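Local structure of cyclic nucleotide-binding protein (Brucella abortus biovar 1, 5D1I) at residues C59-V64 with V113-R118; V21-S26 with L90-L95; D13-L18 with E30-L35; E49-G54 with T99-G104. The protein is of unknown function but adopts the fold of a cyclic nucleotide-binding domain, and may belong to a family of DNA-binding transcription factors. One frame throughout, in Å; residues are numbered along the deposited sequence.

The four contacts run from the N-terminal helices to the barrel of the cyclic nucleotide-binding domain. Interaction 3 comes first and pairs helix 11-18 with helix 29-38. Interaction 2 reaches from the loop between those helices to 90-95. Interaction 3 closes before interactions 4 and 1 open in the barrel. The segments of interaction 2 alternate with those of all three, and those of 4 and 1 with each other. Interaction 1 is central, about 10 Å from interaction 2, 12 Å from 3 and 14 Å from 4, centre to centre, and touches all three. Interactions 3 and 4 lie about 25 Å apart, on opposite sides of the chain's centre. The barrel strands connect these two ends.

Interaction 1. Residues C59-V64 with V113-R118; sequences CAYIIV and VIRISR
Y61 and R115 face each other as a non-hydrogen-bonded pair in the antiparallel sheet of the cyclic nucleotide-binding barrel. The segments 59-63 and 113-117 run antiparallel, at 157°. The bonds come at the flanking pairs. A60 and I116 are joined by two, with A60 N 2.9 Å from I116 O. I62 and I114 are joined by two more, and I114 N is 2.7 Å from I62 O.

On the face with Y61, the ring and the R115 chain lie side by side and point the same way. Y61 CE1 is 3.6 Å from R115 CG, so the aliphatic part of the arginine makes the contact. The chain then bends at chi3, and the guanidinium stands 55° from the plane of the ring. Its NE makes a salt bridge with E40, which fixes the polar end. V113 CG2 reaches the same ring at CD1, 4.0 Å away.

From these two segments, the other face receives only aliphatic side chains. I62 CD1 lies 3.7 Å from I116 CG1. Where the chain turns a corner, V64 CG2 lies 3.7 Å from I114 CG1. Helix 11-18 covers this face, with I17 and L18 resting on I62.

C59 places its sulfur between backbone N and carbonyl carbon (chi1 67°). C59 SG thereby lies in the plane of the R115 guanidinium, at its edge, 3.9 Å from R115 NH1.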
loop_
_atom_site.group_PDB
_atom_site.type_symbol
_atom_site.label_atom_id
_atom_site.label_comp_id
_atom_site.label_asym_id
_atom_site.label_seq_id
_atom_site.Cartn_x
_atom_site.Cartn_y
_atom_site.Cartn_z
ATOM N N CYS A 59 -14.601 0.420 3.897
ATOM C CA CYS A 59 -13.610 1.473 4.052
ATOM C C CYS A 59 -12.253 0.901 4.393
ATOM O O CYS A 59 -12.146 -0.228 4.873
ATOM C CB CYS A 59 -14.040 2.461 5.136
ATOM S SG CYS A 59 -14.047 1.758 6.801
ATOM N N ALA A 60 -11.220 1.699 4.149
ATOM C CA ALA A 60 -9.857 1.323 4.474
ATOM C C ALA A 60 -9.307 2.243 5.548
ATOM O O ALA A 60 -9.695 3.409 5.644
ATOM C CB ALA A 60 -8.975 1.369 3.231
ATOM N N TYR A 61 -8.407 1.705 6.359
ATOM C CA TYR A 61 -7.742 2.472 7.399
ATOM C C TYR A 61 -6.250 2.510 7.128
ATOM O O TYR A 61 -5.638 1.477 6.876
ATOM C CB TYR A 61 -7.998 1.864 8.781
ATOM C CG TYR A 61 -9.452 1.799 9.185
ATOM C CD1 TYR A 61 -10.050 2.855 9.861
ATOM C CD2 TYR A 61 -10.225 0.677 8.907
ATOM C CE1 TYR A 61 -11.375 2.805 10.237
ATOM C CE2 TYR A 61 -11.556 0.618 9.284
ATOM C CZ TYR A 61 -12.124 1.686 9.947
ATOM O OH TYR A 61 -13.445 1.640 10.330
ATOM N N ILE A 62 -5.662 3.699 7.190
ATOM C CA ILE A 62 -4.221 3.827 7.056
ATOM C C ILE A 62 -3.668 4.337 8.372
ATOM O O ILE A 62 -4.147 5.338 8.905
ATOM C CB ILE A 62 -3.816 4.779 5.906
ATOM C CG1 ILE A 62 -4.308 4.247 4.555
ATOM C CG2 ILE A 62 -2.314 4.955 5.867
ATOM C CD1 ILE A 62 -5.706 4.692 4.176
ATOM N N ILE A 63 -2.677 3.635 8.909
ATOM C CA ILE A 63 -2.076 4.027 10.179
ATOM C C ILE A 63 -1.126 5.199 9.994
ATOM O O ILE A 63 -0.253 5.167 9.127
ATOM C CB ILE A 63 -1.312 2.864 10.829
ATOM C CG1 ILE A 63 -2.243 1.678 11.069
ATOM C CG2 ILE A 63 -0.677 3.309 12.145
ATOM C CD1 ILE A 63 -1.541 0.471 11.660
ATOM N N VAL A 64 -1.309 6.232 10.808
ATOM C CA VAL A 64 -0.405 7.373 10.824
ATOM C C VAL A 64 0.603 7.220 11.957
ATOM O O VAL A 64 1.812 7.208 11.731
ATOM C CB VAL A 64 -1.168 8.699 10.987
ATOM C CG1 VAL A 64 -0.197 9.869 11.087
ATOM C CG2 VAL A 64 -2.131 8.898 9.829
ATOM N N VAL A 113 -5.420 6.803 12.930
ATOM C CA VAL A 113 -5.609 6.257 11.598
ATOM C C VAL A 113 -6.381 7.217 10.703
ATOM O O VAL A 113 -7.147 8.057 11.174
ATOM C CB VAL A 113 -6.354 4.905 11.632
ATOM C CG1 VAL A 113 -5.542 3.857 12.385
ATOM C CG2 VAL A 113 -7.735 5.069 12.250
ATOM N N ILE A 114 -6.157 7.079 9.406
ATOM C CA ILE A 114 -6.914 7.792 8.394
ATOM C C ILE A 114 -7.933 6.831 7.796
ATOM O O ILE A 114 -7.557 5.772 7.296
ATOM C CB ILE A 114 -5.991 8.337 7.290
ATOM C CG1 ILE A 114 -5.190 9.532 7.806
ATOM C CG2 ILE A 114 -6.789 8.709 6.062
ATOM C CD1 ILE A 114 -4.099 9.981 6.861
ATOM N N ARG A 115 -9.216 7.174 7.865
ATOM C CA ARG A 115 -10.245 6.308 7.302
ATOM C C ARG A 115 -10.703 6.796 5.936
ATOM O O ARG A 115 -11.171 7.924 5.794
ATOM C CB ARG A 115 -11.451 6.204 8.234
ATOM C CG ARG A 115 -12.490 5.196 7.762
ATOM C CD ARG A 115 -13.767 5.260 8.598
ATOM N NE ARG A 115 -14.592 6.408 8.242
ATOM C CZ ARG A 115 -15.600 6.364 7.376
ATOM N NH1 ARG A 115 -15.922 5.220 6.785
ATOM N NH2 ARG A 115 -16.295 7.461 7.106
ATOM N N ILE A 116 -10.566 5.936 4.936
ATOM C CA ILE A 116 -10.999 6.260 3.588
ATOM C C ILE A 116 -12.234 5.451 3.255
ATOM O O ILE A 116 -12.166 4.228 3.153
ATOM C CB ILE A 116 -9.910 5.961 2.539
ATOM C CG1 ILE A 116 -8.582 6.604 2.931
ATOM C CG2 ILE A 116 -10.356 6.440 1.159
ATOM C CD1 ILE A 116 -8.596 8.101 2.850
ATOM N N SER A 117 -13.368 6.123 3.100
ATOM C CA SER A 117 -14.579 5.429 2.693
ATOM C C SER A 117 -14.525 5.083 1.213
ATOM O O SER A 117 -13.848 5.746 0.422
ATOM C CB SER A 117 -15.815 6.277 2.985
ATOM O OG SER A 117 -15.815 7.446 2.186
ATOM N N ARG A 118 -15.244 4.034 0.841
ATOM C CA ARG A 118 -15.388 3.681 -0.558
ATOM C C ARG A 118 -15.978 4.857 -1.339
ATOM O O ARG A 118 -15.514 5.181 -2.435
ATOM C CB ARG A 118 -16.265 2.434 -0.695
ATOM C CG ARG A 118 -16.314 1.846 -2.085
ATOM C CD ARG A 118 -16.543 0.346 -2.024
ATOM N NE ARG A 118 -17.616 -0.017 -1.107
ATOM C CZ ARG A 118 -17.768 -1.227 -0.577
ATOM N NH1 ARG A 118 -16.905 -2.194 -0.864
ATOM N NH2 ARG A 118 -18.781 -1.470 0.242
#

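Interaction 2. Residues V21-S26 with L90-L95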
loop_
_atom_site.group_PDB
_atom_site.type_symbol
_atom_site.label_atom_id
_atom_site.label_comp_id
_atom_site.label_asym_id
_atom_site.label_seq_id
_atom_site.Cartn_x
_atom_site.Cartn_y
_atom_site.Cartn_z
ATOM N N VAL A 21 0.470 4.443 -0.776
ATOM C CA VAL A 21 -0.513 3.371 -0.898
ATOM C C VAL A 21 -0.656 2.929 -2.351
ATOM O O VAL A 21 -0.813 3.758 -3.239
ATOM C CB VAL A 21 -1.876 3.821 -0.345
ATOM C CG1 VAL A 21 -2.925 2.752 -0.553
ATOM C CG2 VAL A 21 -1.749 4.162 1.127
ATOM N N GLY A 22 -0.584 1.621 -2.587
ATOM C CA GLY A 22 -0.635 1.073 -3.933
ATOM C C GLY A 22 -1.809 1.544 -4.770
ATOM O O GLY A 22 -1.656 1.880 -5.947
ATOM N N LEU A 23 -2.987 1.583 -4.162
ATOM C CA LEU A 23 -4.192 1.978 -4.882
ATOM C C LEU A 23 -4.174 3.459 -5.267
ATOM O O LEU A 23 -4.821 3.857 -6.232
ATOM C CB LEU A 23 -5.430 1.665 -4.039
ATOM C CG LEU A 23 -6.782 1.625 -4.750
ATOM C CD1 LEU A 23 -6.731 0.671 -5.932
ATOM C CD2 LEU A 23 -7.874 1.211 -3.770
ATOM N N PHE A 24 -3.427 4.270 -4.519
ATOM C CA PHE A 24 -3.395 5.715 -4.755
ATOM C C PHE A 24 -2.133 6.126 -5.501
ATOM O O PHE A 24 -1.870 7.318 -5.668
ATOM C CB PHE A 24 -3.482 6.488 -3.429
ATOM C CG PHE A 24 -4.590 6.024 -2.525
ATOM C CD1 PHE A 24 -5.788 5.568 -3.049
ATOM C CD2 PHE A 24 -4.429 6.037 -1.150
ATOM C CE1 PHE A 24 -6.805 5.133 -2.220
ATOM C CE2 PHE A 24 -5.444 5.605 -0.317
ATOM C CZ PHE A 24 -6.633 5.154 -0.854
ATOM N N GLU A 25 -1.371 5.128 -5.953
ATOM C CA GLU A 25 -0.079 5.329 -6.618
ATOM C C GLU A 25 -0.070 6.391 -7.714
ATOM O O GLU A 25 0.814 7.246 -7.748
ATOM C CB GLU A 25 0.410 4.008 -7.229
ATOM C CG GLU A 25 1.629 4.173 -8.142
ATOM C CD GLU A 25 1.794 3.039 -9.148
ATOM O OE1 GLU A 25 0.927 2.135 -9.205
ATOM O OE2 GLU A 25 2.798 3.060 -9.893
ATOM N N SER A 26 -1.041 6.329 -8.615
ATOM C CA SER A 26 -1.026 7.189 -9.793
ATOM C C SER A 26 -1.749 8.519 -9.585
ATOM O O SER A 26 -1.907 9.294 -10.528
ATOM C CB SER A 26 -1.644 6.456 -10.983
ATOM O OG SER A 26 -2.980 6.083 -10.701
ATOM N N LEU A 90 -5.257 -1.085 6.042
ATOM C CA LEU A 90 -6.143 -2.201 6.317
ATOM C C LEU A 90 -7.443 -2.039 5.534
ATOM O O LEU A 90 -8.121 -1.022 5.658
ATOM C CB LEU A 90 -6.431 -2.299 7.814
ATOM C CG LEU A 90 -5.219 -2.341 8.747
ATOM C CD1 LEU A 90 -5.673 -2.396 10.198
ATOM C CD2 LEU A 90 -4.327 -3.529 8.411
ATOM N N GLY A 91 -7.783 -3.039 4.731
ATOM C CA GLY A 91 -9.016 -3.016 3.965
ATOM C C GLY A 91 -8.921 -2.271 2.646
ATOM O O GLY A 91 -9.921 -1.742 2.161
ATOM N N GLU A 92 -7.730 -2.235 2.053
ATOM C CA GLU A 92 -7.547 -1.557 0.770
ATOM C C GLU A 92 -8.470 -2.125 -0.304
ATOM O O GLU A 92 -9.007 -1.384 -1.126
ATOM C CB GLU A 92 -6.095 -1.663 0.298
ATOM C CG GLU A 92 -5.788 -0.803 -0.926
ATOM C CD GLU A 92 -4.398 -1.053 -1.471
ATOM O OE1 GLU A 92 -4.025 -2.232 -1.612
ATOM O OE2 GLU A 92 -3.676 -0.079 -1.757
HETATM N N MSE A 93 -8.658 -3.442 -0.284
HETATM C CA MSE A 93 -9.488 -4.111 -1.283
HETATM C C MSE A 93 -10.965 -3.739 -1.154
HETATM O O MSE A 93 -11.733 -3.867 -2.110
HETATM C CB MSE A 93 -9.324 -5.629 -1.182
HETATM C CG MSE A 93 -7.965 -6.143 -1.625
HETATM SE SE MSE A 93 -7.495 -5.558 -3.426
HETATM C CE MSE A 93 -6.134 -4.239 -2.974
ATOM N N ALA A 94 -11.365 -3.288 0.029
ATOM C CA ALA A 94 -12.755 -2.896 0.249
ATOM C C ALA A 94 -13.134 -1.706 -0.623
ATOM O O ALA A 94 -14.306 -1.498 -0.916
ATOM C CB ALA A 94 -12.995 -2.574 1.713
ATOM N N LEU A 95 -12.134 -0.938 -1.045
ATOM C CA LEU A 95 -12.364 0.266 -1.836
ATOM C C LEU A 95 -12.744 -0.055 -3.274
ATOM O O LEU A 95 -13.321 0.784 -3.970
ATOM C CB LEU A 95 -11.119 1.159 -1.827
ATOM C CG LEU A 95 -10.673 1.740 -0.483
ATOM C CD1 LEU A 95 -9.433 2.598 -0.666
ATOM C CD2 LEU A 95 -11.786 2.543 0.159
HETATM O O HOH W 1 -0.875 -0.663 -0.697
#
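L23 donates its backbone N-H to the carboxylate of E92. The bond from L23 N to E92 OE2 is 3.0 Å long and bent, 147° at the hydrogen. The donor comes from above the carboxylate plane, 41° out of it. The same oxygen is pressed by V21 CG1 at 3.2 Å and by L23 CB at 3.4 Å. E92 reaches this spot because its chain leaves anti to the backbone N (chi1 -171°) and stays extended beyond CG.

G91 and the 3-10 turn 92-95 carry the Gly-Glu-Met-Ala-Leu sequence that, in relatives, opens the phosphate-binding cassette of the cyclic nucleotide domain. The partner, 22-24, is the 3-10 turn between two helices, as in the N3A motif of such domains.

Leucines close the dry side. L23 CD2 meets L95 CD1 at 3.7 Å, and the same methyl of L95 touches the edge of the F24 ring, 3.8 Å from F24 CZ. F121 packs on both leucines.

Away from the leucines the contact is wetter. One water accepts from G22 N and donates to E92 OE2, 3.1 Å from that oxygen. The second subunit lies close here: its G22 packs on E92, and its own E92 carboxylate comes near this one.

Interaction 3. Residues D13-L18 with E30-L35; sequences DDIRIL and EQLRLL
The two helices that precede the barrel, 11-18 and 29-38, meet here at the helical end of the domain, with I15 set against L32 and R33. The short helical segments cross at 112° with their axes 9.1 Å apart. They come nearest at I15 and L32, whose CA atoms are 5.8 Å apart. No hydrogen bond links them; the contact is mostly apolar, with the R33 guanidinium at its exposed edge.

I15 uses both of its branches. CG2, anti to the backbone N, lies 3.9 Å from L32 CB. The other branch runs out extended (chi2 179°) to R33. There I15 CD1 sits over one face of the guanidinium, 3.4 Å from R33 NH2. A bend at chi3 brings the R33 end group back over this methyl, which also reaches R33 CB at 4.1 Å. R33 is exposed and touches a crystal neighbour, so its pose may owe something to the lattice.

A helix, a 3-10 turn at 22-24 and a second helix make up this region, as in the N3A motif of cyclic nucleotide-binding domains. The buried half of the contact faces that turn and the barrel. L18 CD1 lies 3.9 Å from L35 CD2, while L18 CB is a longer 4.4 Å from L32 CD2. F24 packs against L18 and L35, and I62 and I116 of the barrel strands touch L18 and L35 respectively.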
loop_
_atom_site.group_PDB
_atom_site.type_symbol
_atom_site.label_atom_id
_atom_site.label_comp_id
_atom_site.label_asym_id
_atom_site.label_seq_id
_atom_site.Cartn_x
_atom_site.Cartn_y
_atom_site.Cartn_z
ATOM N N ASP A 13 1.804 15.699 5.836
ATOM C CA ASP A 13 2.180 14.354 6.253
ATOM C C ASP A 13 1.174 13.341 5.713
ATOM O O ASP A 13 1.555 12.273 5.224
ATOM C CB ASP A 13 2.264 14.262 7.779
ATOM C CG ASP A 13 3.237 15.265 8.375
ATOM O OD1 ASP A 13 4.151 15.716 7.649
ATOM O OD2 ASP A 13 3.091 15.600 9.569
ATOM N N ASP A 14 -0.108 13.687 5.803
ATOM C CA ASP A 14 -1.183 12.830 5.304
ATOM C C ASP A 14 -1.017 12.529 3.822
ATOM O O ASP A 14 -1.089 11.375 3.398
ATOM C CB ASP A 14 -2.547 13.478 5.544
ATOM C CG ASP A 14 -2.911 13.539 7.007
ATOM O OD1 ASP A 14 -2.229 12.876 7.818
ATOM O OD2 ASP A 14 -3.885 14.238 7.352
ATOM N N ILE A 15 -0.801 13.580 3.039
ATOM C CA ILE A 15 -0.604 13.444 1.603
ATOM C C ILE A 15 0.564 12.509 1.285
ATOM O O ILE A 15 0.440 11.622 0.441
ATOM C CB ILE A 15 -0.372 14.811 0.944
ATOM C CG1 ILE A 15 -1.656 15.649 1.010
ATOM C CG2 ILE A 15 0.089 14.642 -0.497
ATOM C CD1 ILE A 15 -1.523 17.024 0.400
ATOM N N ARG A 16 1.688 12.693 1.971
ATOM C CA ARG A 16 2.852 11.844 1.737
ATOM C C ARG A 16 2.533 10.385 2.041
ATOM O O ARG A 16 2.877 9.493 1.266
ATOM C CB ARG A 16 4.049 12.294 2.579
ATOM C CG ARG A 16 5.336 11.563 2.214
ATOM C CD ARG A 16 6.373 11.610 3.327
ATOM N NE ARG A 16 5.870 11.043 4.576
ATOM C CZ ARG A 16 5.786 9.740 4.836
ATOM N NH1 ARG A 16 6.162 8.845 3.929
ATOM N NH2 ARG A 16 5.315 9.330 6.005
ATOM N N ILE A 17 1.870 10.152 3.168
ATOM C CA ILE A 17 1.522 8.795 3.583
ATOM C C ILE A 17 0.575 8.141 2.581
ATOM O O ILE A 17 0.799 7.010 2.150
ATOM C CB ILE A 17 0.868 8.779 4.983
ATOM C CG1 ILE A 17 1.897 9.121 6.059
ATOM C CG2 ILE A 17 0.269 7.419 5.274
ATOM C CD1 ILE A 17 1.341 9.058 7.464
ATOM N N LEU A 18 -0.475 8.863 2.204
ATOM C CA LEU A 18 -1.458 8.342 1.258
ATOM C C LEU A 18 -0.824 8.044 -0.094
ATOM O O LEU A 18 -1.268 7.151 -0.811
ATOM C CB LEU A 18 -2.614 9.327 1.087
ATOM C CG LEU A 18 -3.538 9.507 2.294
ATOM C CD1 LEU A 18 -4.495 10.654 2.053
ATOM C CD2 LEU A 18 -4.308 8.230 2.587
ATOM N N GLU A 30 -2.969 16.897 -6.493
ATOM C CA GLU A 30 -4.293 17.470 -6.288
ATOM C C GLU A 30 -5.289 16.403 -5.835
ATOM O O GLU A 30 -6.118 16.654 -4.960
ATOM C CB GLU A 30 -4.790 18.154 -7.565
ATOM C CG GLU A 30 -6.168 18.782 -7.439
ATOM C CD GLU A 30 -6.574 19.565 -8.673
ATOM O OE1 GLU A 30 -6.169 20.741 -8.793
ATOM O OE2 GLU A 30 -7.301 19.008 -9.522
ATOM N N GLN A 31 -5.201 15.216 -6.426
ATOM C CA GLN A 31 -6.080 14.114 -6.050
ATOM C C GLN A 31 -5.793 13.622 -4.638
ATOM O O GLN A 31 -6.719 13.323 -3.876
ATOM C CB GLN A 31 -5.950 12.951 -7.035
ATOM C CG GLN A 31 -6.546 13.220 -8.403
ATOM C CD GLN A 31 -6.550 11.984 -9.280
ATOM O OE1 GLN A 31 -5.498 11.485 -9.674
ATOM N NE2 GLN A 31 -7.740 11.478 -9.584
ATOM N N LEU A 32 -4.510 13.528 -4.295
ATOM C CA LEU A 32 -4.103 13.099 -2.958
ATOM C C LEU A 32 -4.604 14.078 -1.902
ATOM O O LEU A 32 -4.994 13.679 -0.804
ATOM C CB LEU A 32 -2.578 12.969 -2.873
ATOM C CG LEU A 32 -1.957 11.805 -3.646
ATOM C CD1 LEU A 32 -0.445 11.873 -3.567
ATOM C CD2 LEU A 32 -2.468 10.471 -3.110
ATOM N N ARG A 33 -4.585 15.360 -2.248
ATOM C CA ARG A 33 -5.082 16.415 -1.373
ATOM C C ARG A 33 -6.579 16.254 -1.114
ATOM O O ARG A 33 -7.029 16.322 0.032
ATOM C CB ARG A 33 -4.797 17.790 -1.986
ATOM C CG ARG A 33 -5.035 18.957 -1.041
ATOM C CD ARG A 33 -4.549 20.261 -1.654
ATOM N NE ARG A 33 -3.294 20.086 -2.382
ATOM C CZ ARG A 33 -2.088 20.104 -1.822
ATOM N NH1 ARG A 33 -1.007 19.933 -2.571
ATOM N NH2 ARG A 33 -1.959 20.291 -0.514
ATOM N N LEU A 34 -7.342 16.058 -2.186
ATOM C CA LEU A 34 -8.771 15.771 -2.080
ATOM C C LEU A 34 -9.014 14.588 -1.157
ATOM O O LEU A 34 -9.892 14.622 -0.293
ATOM C CB LEU A 34 -9.366 15.475 -3.455
ATOM C CG LEU A 34 -9.846 16.633 -4.324
ATOM C CD1 LEU A 34 -10.567 16.087 -5.548
ATOM C CD2 LEU A 34 -10.755 17.556 -3.530
ATOM N N LEU A 35 -8.221 13.542 -1.358
ATOM C CA LEU A 35 -8.305 12.338 -0.549
ATOM C C LEU A 35 -8.016 12.630 0.917
ATOM O O LEU A 35 -8.715 12.145 1.805
ATOM C CB LEU A 35 -7.329 11.290 -1.079
ATOM C CG LEU A 35 -7.488 9.868 -0.556
ATOM C CD1 LEU A 35 -8.811 9.280 -1.022
ATOM C CD2 LEU A 35 -6.318 9.024 -1.027
#

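Interaction 4. Residues E49-G54 with T99-G104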
loop_
_atom_site.group_PDB
_atom_site.type_symbol
_atom_site.label_atom_id
_atom_site.label_comp_id
_atom_site.label_asym_id
_atom_site.label_seq_id
_atom_site.Cartn_x
_atom_site.Cartn_y
_atom_site.Cartn_z
ATOM N N GLU A 49 -10.872 -2.073 19.337
ATOM C CA GLU A 49 -10.937 -2.802 18.086
ATOM C C GLU A 49 -11.566 -1.950 17.009
ATOM O O GLU A 49 -12.587 -1.292 17.225
ATOM C CB GLU A 49 -11.714 -4.094 18.257
ATOM C CG GLU A 49 -11.004 -5.087 19.135
ATOM C CD GLU A 49 -11.714 -6.409 19.180
ATOM O OE1 GLU A 49 -11.820 -7.064 18.122
ATOM O OE2 GLU A 49 -12.167 -6.788 20.276
ATOM N N LEU A 50 -10.929 -1.964 15.847
ATOM C CA LEU A 50 -11.383 -1.218 14.690
ATOM C C LEU A 50 -12.572 -1.925 14.050
ATOM O O LEU A 50 -13.550 -1.294 13.651
ATOM C CB LEU A 50 -10.236 -1.073 13.691
ATOM C CG LEU A 50 -10.130 0.213 12.880
ATOM C CD1 LEU A 50 -10.506 1.414 13.729
ATOM C CD2 LEU A 50 -8.715 0.346 12.347
ATOM N N PHE A 51 -12.478 -3.246 13.972
ATOM C CA PHE A 51 -13.496 -4.057 13.320
ATOM C C PHE A 51 -13.370 -5.520 13.720
ATOM O O PHE A 51 -12.339 -5.938 14.246
ATOM C CB PHE A 51 -13.387 -3.926 11.798
ATOM C CG PHE A 51 -11.984 -4.089 11.274
ATOM C CD1 PHE A 51 -11.364 -5.328 11.266
ATOM C CD2 PHE A 51 -11.290 -2.999 10.778
ATOM C CE1 PHE A 51 -10.088 -5.476 10.779
ATOM C CE2 PHE A 51 -10.010 -3.144 10.293
ATOM C CZ PHE A 51 -9.407 -4.380 10.292
ATOM N N ARG A 52 -14.410 -6.301 13.449
ATOM C CA ARG A 52 -14.360 -7.731 13.719
ATOM C C ARG A 52 -14.005 -8.500 12.453
ATOM O O ARG A 52 -14.412 -8.128 11.356
ATOM C CB ARG A 52 -15.696 -8.220 14.289
ATOM C CG ARG A 52 -15.734 -9.706 14.620
ATOM C CD ARG A 52 -16.356 -9.959 15.989
ATOM N NE ARG A 52 -16.323 -11.372 16.357
ATOM C CZ ARG A 52 -17.398 -12.097 16.658
ATOM N NH1 ARG A 52 -18.603 -11.542 16.648
ATOM N NH2 ARG A 52 -17.268 -13.377 16.982
ATOM N N GLU A 53 -13.221 -9.559 12.614
ATOM C CA GLU A 53 -12.912 -10.478 11.528
ATOM C C GLU A 53 -14.193 -10.999 10.878
ATOM O O GLU A 53 -15.110 -11.439 11.568
ATOM C CB GLU A 53 -12.075 -11.638 12.064
ATOM C CG GLU A 53 -11.591 -12.625 11.028
ATOM C CD GLU A 53 -10.669 -13.665 11.631
ATOM O OE1 GLU A 53 -9.567 -13.880 11.088
ATOM O OE2 GLU A 53 -11.043 -14.262 12.661
ATOM N N GLY A 54 -14.262 -10.933 9.551
ATOM C CA GLY A 54 -15.425 -11.422 8.827
ATOM C C GLY A 54 -16.529 -10.393 8.671
ATOM O O GLY A 54 -17.528 -10.641 8.000
ATOM N N THR A 99 -15.925 -6.989 -0.066
ATOM C CA THR A 99 -15.017 -7.740 0.795
ATOM C C THR A 99 -15.489 -7.800 2.242
ATOM O O THR A 99 -16.412 -7.097 2.642
ATOM C CB THR A 99 -13.588 -7.142 0.807
ATOM O OG1 THR A 99 -13.602 -5.888 1.495
ATOM C CG2 THR A 99 -13.036 -6.944 -0.603
ATOM N N THR A 100 -14.833 -8.654 3.017
ATOM C CA THR A 100 -15.028 -8.708 4.459
ATOM C C THR A 100 -13.662 -8.606 5.114
ATOM O O THR A 100 -12.649 -8.896 4.482
ATOM C CB THR A 100 -15.722 -10.002 4.906
ATOM O OG1 THR A 100 -14.991 -11.127 4.406
ATOM C CG2 THR A 100 -17.151 -10.058 4.385
ATOM N N ARG A 101 -13.633 -8.187 6.374
ATOM C CA ARG A 101 -12.379 -8.042 7.105
ATOM C C ARG A 101 -11.649 -9.377 7.226
ATOM O O ARG A 101 -12.153 -10.317 7.843
ATOM C CB ARG A 101 -12.646 -7.454 8.493
ATOM C CG ARG A 101 -13.383 -6.122 8.457
ATOM C CD ARG A 101 -12.529 -5.019 7.821
ATOM N NE ARG A 101 -13.248 -3.748 7.776
ATOM C CZ ARG A 101 -12.791 -2.639 7.202
ATOM N NH1 ARG A 101 -11.606 -2.632 6.614
ATOM N NH2 ARG A 101 -13.527 -1.534 7.213
ATOM N N LEU A 102 -10.462 -9.453 6.630
ATOM C CA LEU A 102 -9.690 -10.692 6.604
ATOM C C LEU A 102 -9.167 -11.095 7.978
ATOM O O LEU A 102 -8.952 -12.277 8.251
ATOM C CB LEU A 102 -8.519 -10.565 5.632
ATOM C CG LEU A 102 -8.884 -10.495 4.148
ATOM C CD1 LEU A 102 -7.629 -10.333 3.300
ATOM C CD2 LEU A 102 -9.659 -11.734 3.732
ATOM N N THR A 103 -8.937 -10.109 8.836
ATOM C CA THR A 103 -8.438 -10.372 10.184
ATOM C C THR A 103 -9.166 -9.519 11.207
ATOM O O THR A 103 -9.935 -8.628 10.852
ATOM C CB THR A 103 -6.937 -10.064 10.313
ATOM O OG1 THR A 103 -6.767 -8.651 10.472
ATOM C CG2 THR A 103 -6.165 -10.527 9.079
ATOM N N GLY A 104 -8.910 -9.788 12.481
ATOM C CA GLY A 104 -9.281 -8.854 13.526
ATOM C C GLY A 104 -8.172 -7.823 13.619
ATOM O O GLY A 104 -7.096 -8.016 13.053
HETATM O O HOH W 2 -10.346 -14.478 8.587
#
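F51 and R101 stack flat against each other in the loop region of the barrel where relatives carry the phosphate-binding cassette. By sequence, R101 probably corresponds to the arginine that holds the nucleotide phosphate in those relatives.

The ring and the guanidinium are nearly parallel, with planes 7° apart and centres 4.5 Å apart. The overlap is offset: R101 CZ is displaced from the ring normal, so the cation-pi contact is off-centre. What lies over the middle of the ring is R101 CD, in a CH-pi contact 3.6 Å from the F51 centroid. The arginine chain bends at chi2 (-66°) and so carries its CH2 groups and then its head across the same face. Y61 also packs on R101, and C59 O takes a weak bond from R101 NH2.

The ring edge meets a carbonyl. T103 O lies in the plane of the F51 ring, 3.2 Å from F51 CE1. Beyond the ring the backbones close up. G54 N donates to R101 O at 2.8 Å, in the carbonyl plane and on a lone pair, with 162° at the hydrogen. R52 O touches R101 CB at 3.4 Å.

E53 extends along the loop, CG anti to the backbone N. Its carboxylate is held outside the contact by H72 ND1 and E73 N. A water joins it back to the loop: this water donates to E53 OE1 at 2.7 Å and to L102 O at 2.6 Å.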